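Co-type Nitrile Hydratase beta subunit (Pseudomonas putida, PDB 3QYH) probably forms, together with the alpha subunit, a cobalt-dependent enzyme that hydrates nitriles to the corresponding amides. Local coordinates at residues Val24-Tyr27 with Asp28-Thr32; Ile110-Gly113 with Leu114-Gly118. All coordinates share one frame; numbering follows the deposited sequence.

Interaction 1 (Val24-Tyr27 with Asp28-Thr32)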
loop_
_atom_site.group_PDB
_atom_site.type_symbol
_atom_site.label_atom_id
_atom_site.label_comp_id
_atom_site.label_asym_id
_atom_site.label_seq_id
_atom_site.Cartn_x
_atom_site.Cartn_y
_atom_site.Cartn_z
ATOM N N VAL B 24 -15.609 -2.968 4.636
ATOM C CA VAL B 24 -14.430 -3.456 3.907
ATOM C C VAL B 24 -14.755 -3.529 2.437
ATOM O O VAL B 24 -13.997 -3.034 1.599
ATOM C CB VAL B 24 -13.993 -4.862 4.411
ATOM C CG1 VAL B 24 -12.898 -5.459 3.527
ATOM C CG2 VAL B 24 -13.540 -4.778 5.870
ATOM N N PHE B 25 -15.894 -4.136 2.131
ATOM C CA PHE B 25 -16.372 -4.202 0.745
ATOM C C PHE B 25 -17.692 -3.454 0.591
ATOM O O PHE B 25 -18.680 -3.787 1.238
ATOM C CB PHE B 25 -16.540 -5.662 0.327
ATOM C CG PHE B 25 -15.259 -6.432 0.327
ATOM C CD1 PHE B 25 -15.034 -7.429 1.262
ATOM C CD2 PHE B 25 -14.266 -6.152 -0.613
ATOM C CE1 PHE B 25 -13.832 -8.164 1.252
ATOM C CE2 PHE B 25 -13.061 -6.863 -0.612
ATOM C CZ PHE B 25 -12.852 -7.876 0.311
ATOM N N ARG B 26 -17.710 -2.448 -0.278
ATOM C CA ARG B 26 -18.900 -1.637 -0.443
ATOM C C ARG B 26 -19.890 -2.214 -1.448
ATOM O O ARG B 26 -21.050 -1.835 -1.433
ATOM C CB ARG B 26 -18.495 -0.182 -0.772
ATOM C CG ARG B 26 -17.552 0.431 0.313
ATOM C CD ARG B 26 -16.926 1.786 -0.089
ATOM N NE ARG B 26 -17.945 2.763 -0.422
ATOM C CZ ARG B 26 -18.225 3.293 -1.614
ATOM N NH1 ARG B 26 -17.531 3.026 -2.721
ATOM N NH2 ARG B 26 -19.232 4.147 -1.666
ATOM N N TYR B 27 -19.438 -3.126 -2.308
ATOM C CA TYR B 27 -20.335 -3.830 -3.221
ATOM C C TYR B 27 -19.942 -5.304 -3.253
ATOM O O TYR B 27 -18.764 -5.639 -3.026
ATOM C CB TYR B 27 -20.273 -3.251 -4.651
ATOM C CG TYR B 27 -20.460 -1.754 -4.752
ATOM C CD1 TYR B 27 -19.360 -0.901 -4.810
ATOM C CD2 TYR B 27 -21.736 -1.184 -4.792
ATOM C CE1 TYR B 27 -19.514 0.481 -4.905
ATOM C CE2 TYR B 27 -21.902 0.207 -4.892
ATOM C CZ TYR B 27 -20.785 1.027 -4.938
ATOM O OH TYR B 27 -20.923 2.393 -5.031
ATOM N N ASP B 28 -20.908 -6.179 -3.532
ATOM C CA ASP B 28 -20.625 -7.622 -3.649
ATOM C C ASP B 28 -19.596 -7.954 -4.726
ATOM O O ASP B 28 -18.740 -8.809 -4.503
ATOM C CB ASP B 28 -21.896 -8.433 -3.874
ATOM C CG ASP B 28 -22.687 -8.647 -2.591
ATOM O OD1 ASP B 28 -22.178 -8.298 -1.497
ATOM O OD2 ASP B 28 -23.821 -9.165 -2.677
ATOM N N TRP B 29 -19.665 -7.285 -5.883
ATOM C CA TRP B 29 -18.716 -7.578 -6.960
ATOM C C TRP B 29 -17.256 -7.324 -6.537
ATOM O O TRP B 29 -16.327 -7.971 -7.019
ATOM C CB TRP B 29 -19.090 -6.822 -8.246
ATOM C CG TRP B 29 -19.011 -5.302 -8.157
ATOM C CD1 TRP B 29 -20.040 -4.447 -7.922
ATOM C CD2 TRP B 29 -17.847 -4.486 -8.324
ATOM N NE1 TRP B 29 -19.590 -3.148 -7.923
ATOM C CE2 TRP B 29 -18.248 -3.144 -8.176
ATOM C CE3 TRP B 29 -16.507 -4.757 -8.583
ATOM C CZ2 TRP B 29 -17.358 -2.079 -8.275
ATOM C CZ3 TRP B 29 -15.624 -3.697 -8.688
ATOM C CH2 TRP B 29 -16.053 -2.377 -8.533
ATOM N N GLU B 30 -17.049 -6.388 -5.621
ATOM C CA GLU B 30 -15.701 -6.118 -5.113
ATOM C C GLU B 30 -15.074 -7.319 -4.404
ATOM O O GLU B 30 -13.857 -7.503 -4.434
ATOM C CB GLU B 30 -15.707 -4.915 -4.164
ATOM C CG GLU B 30 -16.043 -3.582 -4.850
ATOM C CD GLU B 30 -16.058 -2.413 -3.862
ATOM O OE1 GLU B 30 -16.327 -2.645 -2.665
ATOM O OE2 GLU B 30 -15.787 -1.266 -4.288
ATOM N N LYS B 31 -15.901 -8.123 -3.742
ATOM C CA LYS B 31 -15.388 -9.304 -3.051
ATOM C C LYS B 31 -14.769 -10.277 -4.043
ATOM O O LYS B 31 -13.700 -10.836 -3.802
ATOM C CB LYS B 31 -16.511 -10.008 -2.274
ATOM C CG LYS B 31 -17.139 -9.122 -1.193
ATOM C CD LYS B 31 -18.404 -9.757 -0.621
ATOM C CE LYS B 31 -19.110 -8.782 0.343
ATOM N NZ LYS B 31 -20.356 -9.357 0.936
ATOM N N THR B 32 -15.472 -10.497 -5.141
ATOM C CA THR B 32 -14.976 -11.351 -6.219
ATOM C C THR B 32 -13.663 -10.824 -6.787
ATOM O O THR B 32 -12.674 -11.575 -6.928
ATOM C CB THR B 32 -16.022 -11.417 -7.354
ATOM O OG1 THR B 32 -17.269 -11.858 -6.803
ATOM C CG2 THR B 32 -15.571 -12.364 -8.469
HETATM O O HOH W 1 -15.397 0.731 -2.698
#
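Glu30 folds its carboxylate back onto the backbone of Arg26 and Tyr27, and this is the tight part of the contact. OE1 takes two amide hydrogens: Arg26 N lies 2.8 Å from Glu30 OE1, nearly along the C-O axis, whereas Tyr27 N, at 3.2 Å from the same Glu30 OE1, arrives from above the carboxylate plane, 65° out of it. The extended side chain (chi2 179°) gives the acid this reach. Glu30 OE2 lies at the edge of the Tyr27 ring, near its plane, 3.6 Å from Tyr27 CD1, with the carboxylate turned nearly perpendicular to the ring. This is the entry to a helix: an acid in the first turn of helix 28-43 holds two amides of the incoming loop, while Glu30 N returns a weak bond to Tyr27 O. With an alanine in place of Glu30, both amides would probably lose their shared acceptor and the loop be freer to shift against the helix. Two side-chain contacts flank this grip. Lys31 CG lies over one face of the Phe25 ring, 4.0 Å from its centroid, a CH-pi contact, and Tyr69 of helix 68-82 touches Phe25, Trp29 and Glu30. The Tyr27 and Trp29 rings are near parallel, 13° apart, but slid so far that they barely overlap; Tyr27 CB comes to 3.5 Å from Trp29 CD1. Another protein chain packs on Phe25, Tyr27 and Trp29. A water links Glu30 OE2 to NH1 of Arg26, whose NH2 is paired with Glu19. The looser side is elsewhere, where Lys31 NZ forms a salt bridge at 3.2 Å with OD1 of Asp28, an exposed residue.

Interaction 2 (Ile110-Gly113 with Leu114-Gly118)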
loop_
_atom_site.group_PDB
_atom_site.type_symbol
_atom_site.label_atom_id
_atom_site.label_comp_id
_atom_site.label_asym_id
_atom_site.label_seq_id
_atom_site.Cartn_x
_atom_site.Cartn_y
_atom_site.Cartn_z
ATOM N N ILE B 110 -4.895 -24.512 1.552
ATOM C CA ILE B 110 -3.718 -23.677 1.747
ATOM C C ILE B 110 -3.976 -22.166 1.921
ATOM O O ILE B 110 -3.027 -21.404 2.137
ATOM C CB ILE B 110 -2.691 -23.888 0.634
ATOM C CG1 ILE B 110 -3.195 -23.305 -0.686
ATOM C CG2 ILE B 110 -2.391 -25.368 0.460
ATOM C CD1 ILE B 110 -2.134 -23.366 -1.775
ATOM N N VAL B 111 -5.230 -21.735 1.816
ATOM C CA VAL B 111 -5.539 -20.299 1.895
ATOM C C VAL B 111 -4.930 -19.668 3.167
ATOM O O VAL B 111 -4.166 -18.713 3.098
ATOM C CB VAL B 111 -7.057 -20.013 1.827
ATOM C CG1 VAL B 111 -7.359 -18.522 2.197
ATOM C CG2 VAL B 111 -7.602 -20.315 0.422
ATOM N N ASP B 112 -5.255 -20.213 4.325
ATOM C CA ASP B 112 -4.777 -19.604 5.561
ATOM C C ASP B 112 -3.258 -19.510 5.645
ATOM O O ASP B 112 -2.723 -18.460 5.996
ATOM C CB ASP B 112 -5.313 -20.321 6.791
ATOM C CG ASP B 112 -4.827 -19.667 8.086
ATOM O OD1 ASP B 112 -5.195 -18.495 8.324
ATOM O OD2 ASP B 112 -4.067 -20.313 8.849
ATOM N N GLY B 113 -2.572 -20.603 5.332
ATOM C CA GLY B 113 -1.117 -20.641 5.414
ATOM C C GLY B 113 -0.462 -19.702 4.405
ATOM O O GLY B 113 0.563 -19.073 4.703
ATOM N N LEU B 114 -1.057 -19.603 3.218
ATOM C CA LEU B 114 -0.546 -18.721 2.170
ATOM C C LEU B 114 -0.735 -17.249 2.535
ATOM O O LEU B 114 0.203 -16.438 2.369
ATOM C CB LEU B 114 -1.205 -19.038 0.822
ATOM C CG LEU B 114 -0.636 -18.330 -0.414
ATOM C CD1 LEU B 114 -0.639 -19.276 -1.607
ATOM C CD2 LEU B 114 -1.433 -17.075 -0.707
ATOM N N LEU B 115 -1.927 -16.895 3.030
ATOM C CA LEU B 115 -2.174 -15.504 3.420
ATOM C C LEU B 115 -1.338 -15.098 4.640
ATOM O O LEU B 115 -0.898 -13.943 4.734
ATOM C CB LEU B 115 -3.664 -15.253 3.690
ATOM C CG LEU B 115 -4.604 -15.379 2.502
ATOM C CD1 LEU B 115 -6.034 -15.071 2.953
ATOM C CD2 LEU B 115 -4.165 -14.445 1.349
ATOM N N SER B 116 -1.116 -16.039 5.569
ATOM C CA SER B 116 -0.314 -15.770 6.760
ATOM C C SER B 116 1.165 -15.706 6.444
ATOM O O SER B 116 1.964 -15.215 7.243
ATOM C CB SER B 116 -0.520 -16.863 7.840
ATOM O OG SER B 116 -1.880 -16.973 8.184
ATOM N N THR B 117 1.558 -16.234 5.298
ATOM C CA THR B 117 2.978 -16.258 4.970
ATOM C C THR B 117 3.394 -15.146 3.989
ATOM O O THR B 117 4.413 -14.483 4.180
ATOM C CB THR B 117 3.402 -17.650 4.425
ATOM O OG1 THR B 117 3.124 -18.652 5.405
ATOM C CG2 THR B 117 4.881 -17.686 4.111
ATOM N N GLY B 118 2.593 -14.939 2.955
ATOM C CA GLY B 118 2.908 -13.956 1.932
ATOM C C GLY B 118 4.172 -14.312 1.169
ATOM O O GLY B 118 4.581 -15.472 1.115
HETATM O O HOH W 2 -4.556 -15.820 7.654
#
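Leu114 meets Ile110 one helical turn back mainly through its backbone: Leu114 N donates to Ile110 O at 2.9 Å, and Leu114 CB rests 3.3 Å from that same Ile110 O. The side-chain ends add little, since their methyls come only to 4.4 Å, Ile110 CD1 to Leu114 CD1. Val111 is the second element. Its carbonyl receives Leu115 N with an N-H...O angle of 170°, the straightest of the three backbone bonds between the segments, and its side chain lies beside that of Leu115, both pointing the same way. CG1 of Val111 is anti to the backbone N (chi1 169°), the position from which it touches Leu115 CD1 at 3.8 Å; both residues are buried. Gly113, the third, contributes only backbone: its carbonyl is taken by the hydroxyl of Thr117, Thr117 OG1 to Gly113 O being 2.7 Å. Ser116 does the same one residue earlier, with OG donating to Asp112 O at 2.8 Å while its own N bonds that oxygen from the opposite face of the carbonyl plane. Asp112 O is therefore gripped twice, and a water joins the two side chains by bridging Asp112 OD1 and Ser116 OG. Serine and threonine hydroxyls turned back onto carbonyls four residues earlier are a familiar feature of alpha-helices. Near the C-terminal end, Gly118 N still reaches Leu114 O at 2.9 Å, but the positive phi of Gly118 (64°) takes the chain out of helical geometry. Val111 and Leu114 pack on Leu106 of the preceding loop, another protein chain meets Val111, Leu115 and Ser116 O, and helix 111-117 stands in the chain between helix 88-93 and strand 136-139.

Interaction 1 comes first along the chain and interaction 2 about eighty residues later, both in the N-terminal part of the beta subunit. Their centres are about 21 Å apart and their nearest atoms about 10 Å apart, without touching. Interaction 1 sits at the entry to helix 28-43, the first helix of the chain; interaction 2 spans helix 111-117 and its exit at Gly118, the last helix before the antiparallel sheet begins at strand 136-139. In sequence they thus bracket the run of helices that precedes the sheet. Each also borders another protein chain, consistent with this part helping to form the contact between subunits.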